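Local coordinates for protein transcriptional regulator containing CBS domains (Streptococcus pneumoniae, PDB 6UOF) that probably senses a small regulatory ligand through its tandem CBS domains, which form this fragment, and adjusts transcription in response, at residues A[13-18]-A[34-39]; A[25-30]-A[50-55]; A[40-45]-A[105-110]. All coordinates share one frame; numbering follows the deposited sequence. Where two conformers were deposited one is given.

Contact 1 (A[13-18]-A[34-39]). With NA (sodium ion), chain C.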
loop_
_atom_site.group_PDB
_atom_site.type_symbol
_atom_site.label_atom_id
_atom_site.label_comp_id
_atom_site.label_asym_id
_atom_site.label_seq_id
_atom_site.Cartn_x
_atom_site.Cartn_y
_atom_site.Cartn_z
ATOM N N HIS A 13 6.887 6.842 -4.669
ATOM C CA HIS A 13 6.883 8.326 -4.543
ATOM C C HIS A 13 5.676 8.961 -5.243
ATOM O O HIS A 13 5.315 10.090 -4.857
ATOM C CB HIS A 13 8.184 8.913 -5.069
ATOM C CG HIS A 13 8.427 8.560 -6.487
ATOM N ND1 HIS A 13 9.106 7.411 -6.849
ATOM C CD2 HIS A 13 8.074 9.180 -7.636
ATOM C CE1 HIS A 13 9.170 7.351 -8.167
ATOM N NE2 HIS A 13 8.543 8.418 -8.669
ATOM N N GLU A 14 5.087 8.279 -6.232
ATOM C CA GLU A 14 3.916 8.835 -6.959
ATOM C C GLU A 14 2.659 8.621 -6.117
ATOM O O GLU A 14 1.901 9.588 -5.909
ATOM C CB GLU A 14 3.679 8.124 -8.293
ATOM C CG GLU A 14 4.803 8.243 -9.296
ATOM C CD GLU A 14 4.515 7.517 -10.605
ATOM O OE1 GLU A 14 3.356 7.063 -10.806
ATOM O OE2 GLU A 14 5.447 7.378 -11.416
ATOM N N TYR A 15 2.464 7.386 -5.646
ATOM C CA TYR A 15 1.231 7.002 -4.917
ATOM C C TYR A 15 1.254 7.468 -3.458
ATOM O O TYR A 15 0.225 7.963 -2.930
ATOM C CB TYR A 15 1.053 5.487 -4.974
ATOM C CG TYR A 15 -0.173 5.055 -4.224
ATOM C CD1 TYR A 15 -1.423 5.111 -4.804
ATOM C CD2 TYR A 15 -0.084 4.650 -2.898
ATOM C CE1 TYR A 15 -2.561 4.755 -4.103
ATOM C CE2 TYR A 15 -1.217 4.276 -2.186
ATOM C CZ TYR A 15 -2.461 4.329 -2.789
ATOM O OH TYR A 15 -3.588 3.980 -2.094
ATOM N N GLY A 16 2.405 7.324 -2.818
ATOM C CA GLY A 16 2.543 7.657 -1.389
ATOM C C GLY A 16 2.957 6.459 -0.558
ATOM O O GLY A 16 2.558 5.323 -0.848
ATOM N N PHE A 17 3.707 6.731 0.493
ATOM C CA PHE A 17 4.073 5.667 1.447
ATOM C C PHE A 17 4.356 6.339 2.780
ATOM O O PHE A 17 4.621 7.546 2.832
ATOM C CB PHE A 17 5.292 4.863 0.989
ATOM C CG PHE A 17 6.570 5.659 1.011
ATOM C CD1 PHE A 17 6.907 6.520 -0.026
ATOM C CD2 PHE A 17 7.440 5.548 2.085
ATOM C CE1 PHE A 17 8.076 7.262 0.026
ATOM C CE2 PHE A 17 8.612 6.289 2.133
ATOM C CZ PHE A 17 8.924 7.145 1.104
ATOM N N LEU A 18 4.278 5.540 3.839
ATOM C CA LEU A 18 4.643 6.036 5.186
ATOM C C LEU A 18 5.762 5.195 5.782
ATOM O O LEU A 18 5.970 4.067 5.345
ATOM C CB LEU A 18 3.414 6.004 6.091
ATOM C CG LEU A 18 2.473 7.183 5.843
ATOM C CD1 LEU A 18 1.039 6.826 6.100
ATOM C CD2 LEU A 18 2.886 8.409 6.631
ATOM N N ASN A 34 -2.248 13.663 -1.367
ATOM C CA ASN A 34 -2.293 12.615 -2.420
ATOM C C ASN A 34 -3.710 12.179 -2.774
ATOM O O ASN A 34 -3.861 11.485 -3.792
ATOM C CB ASN A 34 -1.459 11.406 -1.997
ATOM C CG ASN A 34 0.033 11.688 -1.974
ATOM O OD1 ASN A 34 0.474 12.829 -1.822
ATOM N ND2 ASN A 34 0.823 10.637 -2.132
ATOM N N ARG A 35 -4.688 12.557 -1.954
ATOM C CA ARG A 35 -6.106 12.220 -2.266
ATOM C C ARG A 35 -6.287 10.701 -2.268
ATOM O O ARG A 35 -7.110 10.218 -3.041
ATOM C CB ARG A 35 -6.541 12.737 -3.643
ATOM C CG ARG A 35 -6.256 14.208 -3.900
ATOM C CD ARG A 35 -6.957 15.121 -2.912
ATOM N NE ARG A 35 -6.672 16.509 -3.220
ATOM C CZ ARG A 35 -7.329 17.230 -4.112
ATOM N NH1 ARG A 35 -8.328 16.695 -4.792
ATOM N NH2 ARG A 35 -6.977 18.484 -4.330
ATOM N N SER A 36 -5.557 9.998 -1.407
ATOM C CA SER A 36 -5.629 8.525 -1.211
ATOM C C SER A 36 -5.600 8.292 0.300
ATOM O O SER A 36 -5.066 9.169 1.000
ATOM C CB SER A 36 -4.506 7.782 -1.892
ATOM O OG SER A 36 -4.576 7.884 -3.307
ATOM N N SER A 37 -6.086 7.143 0.769
ATOM C CA SER A 37 -6.141 6.938 2.248
ATOM C C SER A 37 -5.562 5.595 2.698
ATOM O O SER A 37 -5.626 5.311 3.911
ATOM C CB SER A 37 -7.546 7.075 2.741
ATOM O OG SER A 37 -8.372 6.085 2.159
ATOM N N ARG A 38 -5.038 4.792 1.788
ATOM C CA ARG A 38 -4.468 3.478 2.158
ATOM C C ARG A 38 -3.037 3.441 1.641
ATOM O O ARG A 38 -2.822 3.549 0.427
ATOM C CB ARG A 38 -5.326 2.339 1.624
ATOM C CG ARG A 38 -6.755 2.414 2.135
ATOM C CD ARG A 38 -7.600 1.206 1.815
ATOM N NE ARG A 38 -8.902 1.355 2.444
ATOM C CZ ARG A 38 -9.878 0.465 2.377
ATOM N NH1 ARG A 38 -9.708 -0.666 1.714
ATOM N NH2 ARG A 38 -11.022 0.703 2.989
ATOM N N PHE A 39 -2.102 3.320 2.566
ATOM C CA PHE A 39 -0.675 3.376 2.161
ATOM C C PHE A 39 0.133 2.230 2.736
ATOM O O PHE A 39 -0.101 1.793 3.872
ATOM C CB PHE A 39 -0.008 4.664 2.646
ATOM C CG PHE A 39 -0.656 5.916 2.122
ATOM C CD1 PHE A 39 -0.457 6.315 0.810
ATOM C CD2 PHE A 39 -1.485 6.685 2.915
ATOM C CE1 PHE A 39 -1.073 7.452 0.314
ATOM C CE2 PHE A 39 -2.084 7.828 2.426
ATOM C CZ PHE A 39 -1.885 8.207 1.126
HETATM NA NA NA C . -2.849 10.385 -5.542
HETATM O O HOH W 1 -0.595 10.909 -5.387
HETATM O O HOH W 2 -2.172 8.516 -4.303
HETATM O O HOH W 3 -5.164 9.679 -5.684
#
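N34, on helix 24-34, reaches Y15 at the end of helix 12-15: its ND2 gives a hydrogen bond to Y15 O at 2.9 Å (158° at the hydrogen). Y15 O lies close to the amide plane of N34, while ND2 stands above the carbonyl plane of Y15, not on a lone pair. G16, with no side chain and positive phi, lets that amide come close. The backbone of N34 serves the cation: its O binds the sodium ion at 2.3 Å, and three waters share the ion. Water 2 donates to Y15 O, which is therefore gripped twice. Water 1 donates to E14 O, tying the ion to helix 12-15.

Next, S36 puts OG 3.8 Å from Y15 CE1 and bonds waters 2 and 3. At R38 it is the backbone that matters. The Y15 ring swings across because its CG is anti to the backbone N (chi1 179°), and its OH donates to R38 O at 2.7 Å in the carbonyl plane, which fixes the phenol end. F39 then lays its CD1 3.7 Å from Y15 CE2, the two rings inclined at 59°, while Y15 O and G16 O meet the F39 ring at its edge. L18 CD1 touches F39 CD2.

Within the first CBS domain, F39 also packs on Y27, L30 and V31 of helix 24-34 and L18 pairs with strand 39-42; Y15 reaches over to V110 and T112 on strand 107-112 of the second.

Contact 2 (A[25-30]-A[50-55])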
loop_
_atom_site.group_PDB
_atom_site.type_symbol
_atom_site.label_atom_id
_atom_site.label_comp_id
_atom_site.label_asym_id
_atom_site.label_seq_id
_atom_site.Cartn_x
_atom_site.Cartn_y
_atom_site.Cartn_z
ATOM N N LYS A 25 -0.318 12.222 12.315
ATOM C CA LYS A 25 -0.390 13.574 11.685
ATOM C C LYS A 25 0.202 13.489 10.272
ATOM O O LYS A 25 -0.384 14.060 9.331
ATOM C CB LYS A 25 0.383 14.623 12.492
ATOM C CG LYS A 25 0.458 16.002 11.839
ATOM C CD LYS A 25 1.376 16.980 12.547
ATOM C CE LYS A 25 1.619 18.256 11.763
ATOM N NZ LYS A 25 2.353 17.997 10.503
ATOM N N ASP A 26 1.345 12.822 10.128
ATOM C CA ASP A 26 1.977 12.677 8.791
ATOM C C ASP A 26 1.034 11.925 7.848
ATOM O O ASP A 26 0.950 12.309 6.666
ATOM C CB ASP A 26 3.320 11.955 8.887
ATOM C CG ASP A 26 4.367 12.702 9.690
ATOM O OD1 ASP A 26 4.399 13.936 9.608
ATOM O OD2 ASP A 26 5.126 12.032 10.406
ATOM N N TYR A 27 0.347 10.895 8.343
ATOM C CA TYR A 27 -0.622 10.126 7.513
ATOM C C TYR A 27 -1.762 11.049 7.061
ATOM O O TYR A 27 -2.071 11.100 5.846
ATOM C CB TYR A 27 -1.170 8.930 8.293
ATOM C CG TYR A 27 -2.425 8.348 7.702
ATOM C CD1 TYR A 27 -2.391 7.488 6.617
ATOM C CD2 TYR A 27 -3.661 8.739 8.179
ATOM C CE1 TYR A 27 -3.550 6.972 6.061
ATOM C CE2 TYR A 27 -4.828 8.257 7.612
ATOM C CZ TYR A 27 -4.774 7.396 6.538
ATOM O OH TYR A 27 -5.918 6.907 5.974
ATOM N N LEU A 28 -2.357 11.794 7.992
ATOM C CA LEU A 28 -3.492 12.690 7.634
ATOM C C LEU A 28 -3.036 13.735 6.610
ATOM O O LEU A 28 -3.820 14.040 5.685
ATOM C CB LEU A 28 -4.067 13.334 8.899
ATOM C CG LEU A 28 -4.707 12.359 9.889
ATOM C CD1 LEU A 28 -5.145 13.075 11.160
ATOM C CD2 LEU A 28 -5.887 11.627 9.259
ATOM N N ASP A 29 -1.816 14.253 6.750
ATOM C CA ASP A 29 -1.291 15.248 5.783
ATOM C C ASP A 29 -1.133 14.584 4.410
ATOM O O ASP A 29 -1.436 15.246 3.384
ATOM C CB ASP A 29 0.046 15.827 6.253
ATOM C CG ASP A 29 -0.030 16.673 7.512
ATOM O OD1 ASP A 29 -1.153 17.114 7.868
ATOM O OD2 ASP A 29 1.035 16.893 8.129
ATOM N N LEU A 30 -0.627 13.346 4.374
ATOM C CA LEU A 30 -0.404 12.652 3.073
ATOM C C LEU A 30 -1.754 12.374 2.404
ATOM O O LEU A 30 -1.843 12.465 1.166
ATOM C CB LEU A 30 0.380 11.358 3.295
ATOM C CG LEU A 30 0.909 10.711 2.018
ATOM C CD1 LEU A 30 1.880 11.628 1.296
ATOM C CD2 LEU A 30 1.551 9.375 2.314
ATOM N N GLY A 50 3.574 -3.285 7.167
ATOM C CA GLY A 50 2.128 -3.144 7.388
ATOM C C GLY A 50 1.529 -2.201 6.371
ATOM O O GLY A 50 2.235 -1.740 5.448
ATOM N N VAL A 51 0.241 -1.946 6.529
ATOM C CA VAL A 51 -0.490 -0.965 5.702
ATOM C C VAL A 51 -1.295 -0.085 6.658
ATOM O O VAL A 51 -1.686 -0.556 7.754
ATOM C CB VAL A 51 -1.385 -1.665 4.664
ATOM C CG1 VAL A 51 -0.590 -2.388 3.585
ATOM C CG2 VAL A 51 -2.395 -2.601 5.307
ATOM N N VAL A 52 -1.502 1.158 6.290
ATOM C CA VAL A 52 -2.285 2.076 7.157
ATOM C C VAL A 52 -3.469 2.604 6.344
ATOM O O VAL A 52 -3.283 3.056 5.194
ATOM C CB VAL A 52 -1.415 3.184 7.785
ATOM C CG1 VAL A 52 -0.692 4.037 6.758
ATOM C CG2 VAL A 52 -2.208 4.055 8.740
ATOM N N THR A 53 -4.656 2.483 6.930
ATOM C CA THR A 53 -5.935 2.924 6.314
ATOM C C THR A 53 -6.606 3.937 7.234
ATOM O O THR A 53 -6.174 4.134 8.364
ATOM C CB THR A 53 -6.869 1.727 6.106
ATOM O OG1 THR A 53 -7.346 1.323 7.394
ATOM C CG2 THR A 53 -6.170 0.576 5.414
HETATM N N MSE A 54 -7.678 4.564 6.759
HETATM C CA MSE A 54 -8.360 5.553 7.567
HETATM C C MSE A 54 -9.035 4.860 8.755
HETATM O O MSE A 54 -9.153 5.448 9.830
HETATM C CB MSE A 54 -9.351 6.359 6.725
HETATM C CG MSE A 54 -9.954 7.525 7.472
HETATM SE SE MSE A 54 -8.719 8.913 8.078
HETATM C CE MSE A 54 -8.218 9.699 6.366
ATOM N N ARG A 55 -9.479 3.607 8.575
ATOM C CA ARG A 55 -10.025 2.859 9.706
ATOM C C ARG A 55 -8.955 2.712 10.798
ATOM O O ARG A 55 -9.272 2.793 11.984
ATOM C CB ARG A 55 -10.506 1.476 9.255
ATOM C CG ARG A 55 -10.937 0.555 10.389
ATOM C CD ARG A 55 -11.501 -0.773 9.910
ATOM N NE ARG A 55 -10.492 -1.777 9.579
ATOM C CZ ARG A 55 -10.176 -2.833 10.334
ATOM N NH1 ARG A 55 -10.796 -3.059 11.482
ATOM N NH2 ARG A 55 -9.244 -3.678 9.926
#
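Y27 extends from helix 24-34 with chi1 at 163°, a setting that turns the ring away from its own backbone N and toward V52. M54 also starts out extended (chi1 -172°) but then bends at chi2 and chi3, so that its selenium and methyl curl back to the phenol. The result is a Met-aromatic contact with selenomethionine, set where a helix of the CBS domain packs against strand 48-52 and the short helix 54-57 that follows it.

The SE atom lies at the edge of the Y27 ring, in its plane, 5.3 Å from the centroid. M54 CE comes to 3.9 Å from Y27 CE2, in an oblique position. V52 approaches differently: its CG2 sits over one face, shifted toward the rim, and CG1 meets Y27 CD1 at 3.8 Å. Both branches of the valine therefore touch near the same corner of the ring, the one at CD1, while M54 takes the corner at CE2. Farther out, L28 CD2 reaches M54 SE at 4.1 Å, the two side chains crossing at about a right angle.

The strand-to-helix turn next to the phenol is held by T53, the N-cap of helix 54-57. Its side chain caps a backbone N beyond it while D56 OD2 accepts from T53 N, in the manner of a capping box.

The hydroxyl of Y27 ends among the atoms of that turn without bonding to them: Y27 OH is 3.0 Å from M54 N, but the angle is too poor for a hydrogen bond, and the hydroxyl is instead bonded to S37 O.

Contact 3 (A[40-45]-A[105-110])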
loop_
_atom_site.group_PDB
_atom_site.type_symbol
_atom_site.label_atom_id
_atom_site.label_comp_id
_atom_site.label_asym_id
_atom_site.label_seq_id
_atom_site.Cartn_x
_atom_site.Cartn_y
_atom_site.Cartn_z
ATOM N N PRO A 40 1.153 1.733 1.991
ATOM C CA PRO A 40 2.101 0.780 2.566
ATOM C C PRO A 40 2.992 1.512 3.570
ATOM O O PRO A 40 3.271 2.691 3.429
ATOM C CB PRO A 40 2.920 0.316 1.360
ATOM C CG PRO A 40 2.889 1.509 0.403
ATOM C CD PRO A 40 1.509 2.114 0.605
ATOM N N VAL A 41 3.456 0.751 4.554
ATOM C CA VAL A 41 4.378 1.271 5.601
ATOM C C VAL A 41 5.687 0.489 5.555
ATOM O O VAL A 41 5.642 -0.744 5.535
ATOM C CB VAL A 41 3.746 1.150 6.994
ATOM C CG1 VAL A 41 4.643 1.824 8.006
ATOM C CG2 VAL A 41 2.344 1.742 7.032
ATOM N N ILE A 42 6.800 1.224 5.556
ATOM C CA ILE A 42 8.135 0.565 5.525
ATOM C C ILE A 42 8.925 0.846 6.802
ATOM O O ILE A 42 8.752 1.885 7.431
ATOM C CB ILE A 42 8.948 1.012 4.299
ATOM C CG1 ILE A 42 9.200 2.524 4.281
ATOM C CG2 ILE A 42 8.304 0.499 3.029
ATOM C CD1 ILE A 42 10.188 2.995 3.224
ATOM N N ASN A 43 9.819 -0.081 7.110
ATOM C CA ASN A 43 10.764 0.160 8.222
ATOM C C ASN A 43 12.045 0.788 7.657
ATOM O O ASN A 43 12.114 1.098 6.442
ATOM C CB ASN A 43 11.014 -1.113 9.035
ATOM C CG ASN A 43 11.740 -2.195 8.267
ATOM O OD1 ASN A 43 12.258 -1.950 7.178
ATOM N ND2 ASN A 43 11.809 -3.386 8.840
ATOM N N GLN A 44 13.045 0.957 8.521
ATOM C CA GLN A 44 14.307 1.640 8.118
ATOM C C GLN A 44 15.154 0.756 7.181
ATOM O O GLN A 44 16.178 1.263 6.677
ATOM C CB GLN A 44 15.111 2.060 9.348
ATOM C CG GLN A 44 15.644 0.894 10.168
ATOM C CD GLN A 44 16.383 1.354 11.402
ATOM O OE1 GLN A 44 17.233 2.250 11.378
ATOM N NE2 GLN A 44 16.104 0.702 12.519
ATOM N N HIS A 45 14.738 -0.488 6.942
ATOM C CA HIS A 45 15.375 -1.423 5.973
ATOM C C HIS A 45 14.573 -1.423 4.659
ATOM O O HIS A 45 14.895 -2.212 3.768
ATOM C CB HIS A 45 15.449 -2.826 6.570
ATOM C CG HIS A 45 16.121 -2.845 7.895
ATOM N ND1 HIS A 45 17.485 -2.765 8.016
ATOM C CD2 HIS A 45 15.617 -2.905 9.151
ATOM C CE1 HIS A 45 17.801 -2.779 9.297
ATOM N NE2 HIS A 45 16.675 -2.863 10.011
ATOM N N GLN A 105 11.230 -8.343 -0.037
ATOM C CA GLN A 105 10.073 -7.698 0.644
ATOM C C GLN A 105 10.238 -6.184 0.796
ATOM O O GLN A 105 9.423 -5.567 1.497
ATOM C CB GLN A 105 9.753 -8.399 1.969
ATOM C CG GLN A 105 9.680 -9.916 1.837
ATOM C CD GLN A 105 8.622 -10.346 0.854
ATOM O OE1 GLN A 105 7.432 -10.180 1.099
ATOM N NE2 GLN A 105 9.036 -10.924 -0.263
ATOM N N THR A 106 11.196 -5.567 0.097
ATOM C CA THR A 106 11.296 -4.082 0.122
ATOM C C THR A 106 10.291 -3.472 -0.871
ATOM O O THR A 106 9.943 -4.111 -1.906
ATOM C CB THR A 106 12.726 -3.593 -0.152
ATOM O OG1 THR A 106 13.144 -4.068 -1.436
ATOM C CG2 THR A 106 13.694 -4.033 0.928
ATOM N N LEU A 107 9.814 -2.278 -0.540
ATOM C CA LEU A 107 8.720 -1.627 -1.307
ATOM C C LEU A 107 9.164 -1.070 -2.667
ATOM O O LEU A 107 10.139 -0.309 -2.719
ATOM C CB LEU A 107 8.138 -0.490 -0.465
ATOM C CG LEU A 107 6.917 0.215 -1.062
ATOM C CD1 LEU A 107 5.728 -0.728 -1.161
ATOM C CD2 LEU A 107 6.557 1.433 -0.244
ATOM N N LEU A 108 8.368 -1.375 -3.694
ATOM C CA LEU A 108 8.495 -0.772 -5.042
ATOM C C LEU A 108 7.363 0.238 -5.251
ATOM O O LEU A 108 7.583 1.273 -5.910
ATOM C CB LEU A 108 8.431 -1.867 -6.104
ATOM C CG LEU A 108 9.646 -2.787 -6.166
ATOM C CD1 LEU A 108 9.363 -3.958 -7.082
ATOM C CD2 LEU A 108 10.879 -2.015 -6.603
ATOM N N GLY A 109 6.159 -0.075 -4.779
ATOM C CA GLY A 109 5.019 0.820 -5.025
ATOM C C GLY A 109 3.737 0.092 -4.735
ATOM O O GLY A 109 3.730 -0.785 -3.860
ATOM N N VAL A 110 2.677 0.441 -5.453
ATOM C CA VAL A 110 1.356 -0.200 -5.205
ATOM C C VAL A 110 0.625 -0.449 -6.514
ATOM O O VAL A 110 0.930 0.197 -7.534
ATOM C CB VAL A 110 0.458 0.684 -4.324
ATOM C CG1 VAL A 110 1.125 1.122 -3.036
ATOM C CG2 VAL A 110 -0.093 1.880 -5.092
#
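L107 fits its side chain between P40 and I42. The CD2 branch meets P40 CG at 3.7 Å, and CD1 lies against P40 CB and CG, so both methyls rest on the CB-CG side of the proline ring. Behind the fork, L107 CB touches I42 CG2 at 3.6 Å. A chi1 of -175° turns CG of L107 to the side far from its own N and sends both methyls across the gap. V110 takes the other end of the proline: its CG1 rests 3.8 Å from P40 CD. At the far margin T106 CG2 approaches H45 O at 3.6 Å.

These side chains bridge two strands that belong to different beta-sheets. Their segments 40-42 and 107-110 run nearly antiparallel, 166° between directions and 9.1 Å between axes. In 105-110, L108 and G109 form a classic beta bulge facing V100. T106 OG1 is bonded to N104 and R102. In 40-45, N43 OD1 accepts from H45 N in an Asx turn and from V47 N as well, shaping the bend that follows the strand. V110 also packs on Y15, and L107 on V48.

Strands of the two CBS repeats thus face each other through side chains, as expected of a CBS pair. Apart from the T106 margin the chemistry is aliphatic, which implies that within these two segments cohesion comes from buried apolar packing.

In the fold
Contacts 1 and 2 lie within the first CBS repeat, whereas contact 3 joins it to the second. All three meet at the sheet of strands 18-19, 39-42 and 48-52: L18 is backbone-paired with P40 and I42, F39 O with V52 N, and G50 O with V41 N. Contact 3 is buried and almost purely aliphatic; the other two are only partly buried. Contact 1 grades from an aromatic interior to a watery rim with a sodium ion, and adds directional hydrogen bonds and metal ligation to its aromatic packing. Contact 2 is apolar at V52 but ends near the surface at M54. L18 CD1 of contact 1 packs on both Y27 and V52, joining the two interiors.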